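Local atomic coordinates of acetyl-CoA acetyltransferase (Bacillus anthracis, PDB entry 3SS6), a protein that probably catalyses the reversible condensation of two acetyl-CoA molecules to acetoacetyl-CoA and free coenzyme A. Residues 58-63 with 122-127; 21-26 with 213-218. All blocks are in the same frame, centred on the assembly; numbering follows the deposited sequence.

Contact 1 of 2, residues 58-63 with 122-127; sequences HCIQRT and SSSPYA
Ile60 meets Ser124 through its CD1 methyl, which lies 3.7 Å from the OG of Ser124. This is the closest approach of the two side chains, and Ile60 CG2 packs near the same hydroxyl. With CG1 beside the backbone N (chi1 -52°), the branch carrying CD1 reaches over to the serine. Arg62 brings NH1 close to the backbone of Ser123, with NH1 3.1 Å from Ser123 O. That oxygen lies oblique to the guanidinium.

Two waters do most of the polar bridging. Water 1 donates to Ile60 O at 2.8 Å and to Ser124 OG at 2.7 Å. Water 2 lies in the guanidinium plane, at its edge. It accepts from Arg62 NH1 at 2.8 Å and donates to Ser123 OG at 2.8 Å.

The polar ends are fixed further out. A bend at chi3 (59°) turns the Arg62 guanidinium, and its NH2 makes a salt bridge to Asp64. Ser123 OG also bonds to Val27 O, and Ser124 OG to Ala120 O. Within 58-63, Gln61 NE2 donates almost straight to His58 O (2.9 Å, 171°), in the carbonyl plane.

The contact joins two loops of the thiolase N-terminal domain, which follow strands 53-57 and 112-120. Beside it, Ser124 O accepts from Arg132 NH2 of the second subunit. The clear hydrogen-bonded links between 58-63 and 122-127 run through two ordered waters, with a small van der Waals touch of Ile60 methyls on the Ser124 hydroxyl, and the arginine's charge is probably balanced mainly by Asp64.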
# COMPACT_ATOMS: atom_id res chain seq x y z
N HIS A 58 -3.94 16.71 19.67
CA HIS A 58 -4.01 16.19 18.30
C HIS A 58 -4.30 14.69 18.30
O HIS A 58 -3.50 13.91 18.79
CB HIS A 58 -2.68 16.49 17.62
CG HIS A 58 -2.68 16.26 16.14
ND1 HIS A 58 -1.52 16.20 15.40
CD2 HIS A 58 -3.70 16.08 15.26
CE1 HIS A 58 -1.82 15.99 14.13
NE2 HIS A 58 -3.14 15.91 14.02
N CYS A 59 -5.47 14.28 17.80
CA CYS A 59 -5.83 12.86 17.76
C CYS A 59 -5.11 11.93 16.78
O CYS A 59 -4.74 10.82 17.14
CB CYS A 59 -7.33 12.69 17.60
SG CYS A 59 -8.23 13.31 19.03
N ILE A 60 -4.90 12.39 15.56
CA ILE A 60 -4.25 11.55 14.57
C ILE A 60 -2.92 12.18 14.20
O ILE A 60 -2.76 12.79 13.17
CB ILE A 60 -5.10 11.44 13.28
CG1 ILE A 60 -6.53 11.01 13.61
CG2 ILE A 60 -4.46 10.50 12.30
CD1 ILE A 60 -7.45 10.95 12.41
N GLN A 61 -1.96 11.97 15.10
CA GLN A 61 -0.62 12.49 14.95
C GLN A 61 0.09 11.83 13.78
O GLN A 61 -0.23 10.72 13.40
CB GLN A 61 0.14 12.43 16.26
CG GLN A 61 -0.49 13.35 17.29
CD GLN A 61 0.03 13.16 18.68
OE1 GLN A 61 1.20 12.93 18.89
NE2 GLN A 61 -0.86 13.26 19.65
N ARG A 62 1.04 12.53 13.20
CA ARG A 62 1.73 12.03 12.03
C ARG A 62 3.23 11.98 12.27
O ARG A 62 3.82 12.94 12.77
CB ARG A 62 1.48 12.96 10.84
CG ARG A 62 0.03 12.97 10.37
CD ARG A 62 -0.22 14.12 9.39
NE ARG A 62 0.64 14.04 8.20
CZ ARG A 62 0.21 14.23 6.95
NH1 ARG A 62 -1.07 14.52 6.71
NH2 ARG A 62 1.06 14.14 5.94
N THR A 63 3.84 10.86 11.89
CA THR A 63 5.28 10.74 12.08
C THR A 63 6.10 11.64 11.15
O THR A 63 7.29 11.87 11.41
CB THR A 63 5.74 9.26 11.97
OG1 THR A 63 5.07 8.65 10.87
CG2 THR A 63 5.37 8.51 13.24
N SER A 122 -9.18 15.30 6.76
CA SER A 122 -9.19 15.10 5.31
C SER A 122 -7.85 14.62 4.76
O SER A 122 -7.81 13.88 3.78
CB SER A 122 -9.59 16.38 4.58
OG SER A 122 -10.89 16.83 4.91
N SER A 123 -6.75 15.07 5.36
CA SER A 123 -5.41 14.74 4.85
C SER A 123 -4.77 13.57 5.61
O SER A 123 -3.59 13.22 5.39
CB SER A 123 -4.51 15.97 4.91
OG SER A 123 -4.39 16.45 6.24
N SER A 124 -5.53 12.95 6.50
CA SER A 124 -4.99 11.84 7.29
C SER A 124 -4.68 10.64 6.41
O SER A 124 -5.41 10.35 5.46
CB SER A 124 -5.96 11.46 8.42
OG SER A 124 -6.02 12.51 9.38
N PRO A 125 -3.58 9.92 6.73
CA PRO A 125 -3.10 8.83 5.87
C PRO A 125 -3.84 7.51 6.04
O PRO A 125 -4.74 7.38 6.89
CB PRO A 125 -1.65 8.66 6.33
CG PRO A 125 -1.70 8.98 7.78
CD PRO A 125 -2.69 10.14 7.88
N TYR A 126 -3.48 6.56 5.18
CA TYR A 126 -3.85 5.16 5.33
C TYR A 126 -2.63 4.40 5.86
O TYR A 126 -1.49 4.84 5.66
CB TYR A 126 -4.30 4.58 4.00
CG TYR A 126 -5.78 4.80 3.75
CD1 TYR A 126 -6.25 6.04 3.34
CD2 TYR A 126 -6.69 3.76 3.92
CE1 TYR A 126 -7.60 6.25 3.13
CE2 TYR A 126 -8.06 3.96 3.69
CZ TYR A 126 -8.49 5.22 3.31
OH TYR A 126 -9.83 5.44 3.08
N ALA A 127 -2.87 3.29 6.54
CA ALA A 127 -1.80 2.52 7.17
C ALA A 127 -1.85 1.06 6.72
O ALA A 127 -2.92 0.51 6.46
CB ALA A 127 -1.93 2.59 8.69
O HOH W 1 -3.85 13.41 10.65
O HOH W 2 -3.32 14.92 8.26

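Contact 2 of 2, residues 21-26 with 213-218. With SO4 (sulfate ion), chain J.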
# COMPACT_ATOMS: atom_id res chain seq x y z
N GLY A 21 -12.91 16.47 3.01
CA GLY A 21 -12.65 16.61 1.59
C GLY A 21 -12.99 17.99 1.06
O GLY A 21 -13.04 18.21 -0.15
N GLY A 22 -13.20 18.94 1.98
CA GLY A 22 -13.59 20.30 1.63
C GLY A 22 -12.42 21.26 1.46
O GLY A 22 -11.40 20.91 0.87
N ALA A 23 -12.58 22.48 1.98
CA ALA A 23 -11.62 23.55 1.74
C ALA A 23 -10.22 23.21 2.24
O ALA A 23 -9.23 23.66 1.66
CB ALA A 23 -12.11 24.86 2.39
N LEU A 24 -10.14 22.43 3.32
CA LEU A 24 -8.86 22.10 3.94
C LEU A 24 -8.37 20.69 3.57
O LEU A 24 -7.50 20.12 4.24
CB LEU A 24 -8.94 22.27 5.47
CG LEU A 24 -9.33 23.68 5.92
CD1 LEU A 24 -9.65 23.73 7.43
CD2 LEU A 24 -8.21 24.68 5.55
N LYS A 25 -8.92 20.14 2.49
CA LYS A 25 -8.56 18.82 1.99
C LYS A 25 -7.06 18.55 1.97
O LYS A 25 -6.61 17.49 2.38
CB LYS A 25 -9.10 18.64 0.56
CG LYS A 25 -8.85 17.28 -0.06
CD LYS A 25 -9.38 17.32 -1.49
CE LYS A 25 -9.85 15.96 -1.97
NZ LYS A 25 -10.43 16.07 -3.34
N ASN A 26 -6.32 19.53 1.45
CA ASN A 26 -4.89 19.37 1.19
C ASN A 26 -4.03 20.13 2.18
O ASN A 26 -2.96 20.62 1.82
CB ASN A 26 -4.57 19.89 -0.21
CG ASN A 26 -5.27 19.10 -1.28
OD1 ASN A 26 -5.34 17.87 -1.21
ND2 ASN A 26 -5.81 19.79 -2.27
N VAL A 213 -6.61 29.74 -2.22
CA VAL A 213 -7.98 29.84 -1.73
C VAL A 213 -7.96 30.46 -0.34
O VAL A 213 -7.21 30.01 0.53
CB VAL A 213 -8.64 28.44 -1.68
CG1 VAL A 213 -10.00 28.49 -1.01
CG2 VAL A 213 -8.75 27.85 -3.08
N VAL A 214 -8.79 31.48 -0.11
CA VAL A 214 -8.90 32.05 1.22
C VAL A 214 -10.18 31.54 1.88
O VAL A 214 -11.29 31.91 1.49
CB VAL A 214 -8.90 33.59 1.21
CG1 VAL A 214 -8.99 34.12 2.63
CG2 VAL A 214 -7.63 34.10 0.54
N PHE A 215 -10.00 30.69 2.88
CA PHE A 215 -11.09 30.01 3.56
C PHE A 215 -11.40 30.75 4.85
O PHE A 215 -10.57 30.79 5.76
CB PHE A 215 -10.63 28.57 3.87
CG PHE A 215 -11.63 27.75 4.62
CD1 PHE A 215 -12.92 27.59 4.14
CD2 PHE A 215 -11.25 27.09 5.79
CE1 PHE A 215 -13.84 26.81 4.84
CE2 PHE A 215 -12.15 26.30 6.48
CZ PHE A 215 -13.46 26.17 6.01
N SER A 216 -12.60 31.33 4.94
CA SER A 216 -12.90 32.24 6.03
C SER A 216 -14.22 31.96 6.74
O SER A 216 -14.52 32.61 7.75
CB SER A 216 -12.86 33.70 5.53
OG SER A 216 -13.87 33.92 4.56
N LYS A 217 -15.00 31.00 6.24
CA LYS A 217 -16.32 30.71 6.81
C LYS A 217 -16.53 29.21 7.03
O LYS A 217 -16.19 28.39 6.17
CB LYS A 217 -17.43 31.23 5.90
CG LYS A 217 -17.22 32.67 5.42
CD LYS A 217 -17.44 33.68 6.53
CE LYS A 217 -18.92 33.79 6.90
NZ LYS A 217 -19.22 34.92 7.83
N ASP A 218 -17.10 28.87 8.18
CA ASP A 218 -17.43 27.48 8.51
C ASP A 218 -18.27 26.87 7.39
O ASP A 218 -19.26 27.48 6.95
CB ASP A 218 -18.21 27.44 9.83
CG ASP A 218 -17.39 27.94 11.01
OD1 ASP A 218 -16.27 27.41 11.23
OD2 ASP A 218 -17.87 28.84 11.73
S SO4 J . -7.12 17.54 -5.44
O1 SO4 J . -5.89 17.69 -6.21
O2 SO4 J . -7.32 18.71 -4.60
O3 SO4 J . -8.24 17.39 -6.36
O4 SO4 J . -7.02 16.34 -4.60
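Ala23 sets its CB methyl over one face of the Phe215 ring in a CH-pi contact. Ala23 belongs to a type I beta turn from Gly22 to Lys25, in the loop between strand 7-19 and helix 29-43 of the thiolase fold. Phe215 closes strand 212-215, half of a two-stranded antiparallel hairpin with 204-207.

The methyl stands 3.6 Å from the ring centroid, 22° off the normal. It is shifted toward the rim, and Ala23 CB is nearest to Phe215 CD1 at 3.3 Å. The ring has CG anti to the backbone N (chi1 178°), which carries it out from the strand toward the turn.

Leu24 meets the ring further round, at CD2 and CE2. Its side chain crosses that of Phe215 at about a right angle, and Leu24 CD1 lies 3.7 Å from Phe215 CE2. This approach is oblique to the ring. Leu24 also packs on Ile204 and Ile206, and Phe215 on Pro16 and Ile206, so the hairpin and strand 7-19 are joined here by apolar packing.

The turn is closed by Lys25 N bonding to Gly22 O at 3.1 Å. At the end of the turn, Lys25 makes a cation-pi contact with Trp133 of the second subunit. Asn26 ND2 bonds to Glu208 OE1, and also donates to O2 of a sulfate, probably from the crystallisation liquor, at 3.0 Å and 169°.

Both contacts lie in the thiolase N-terminal domain, with centres about 18 Å apart. They meet directly: Ser122 OG of contact 1 is 2.8 Å from Gly21 N of contact 2, probably a hydrogen bond, and Ser123 packs on Lys25. Their chemistry differs. Contact 1 is partly buried and water-bridged, and joins two loops beside the subunit interface, where Tyr126 and Ala127 pair with a strand of the second subunit. Contact 2 is buried and apolar, and packs a turn on a small hairpin within one chain. Both also reach the second subunit's Trp133, from Ser122 O in contact 1 and from Lys25 in contact 2.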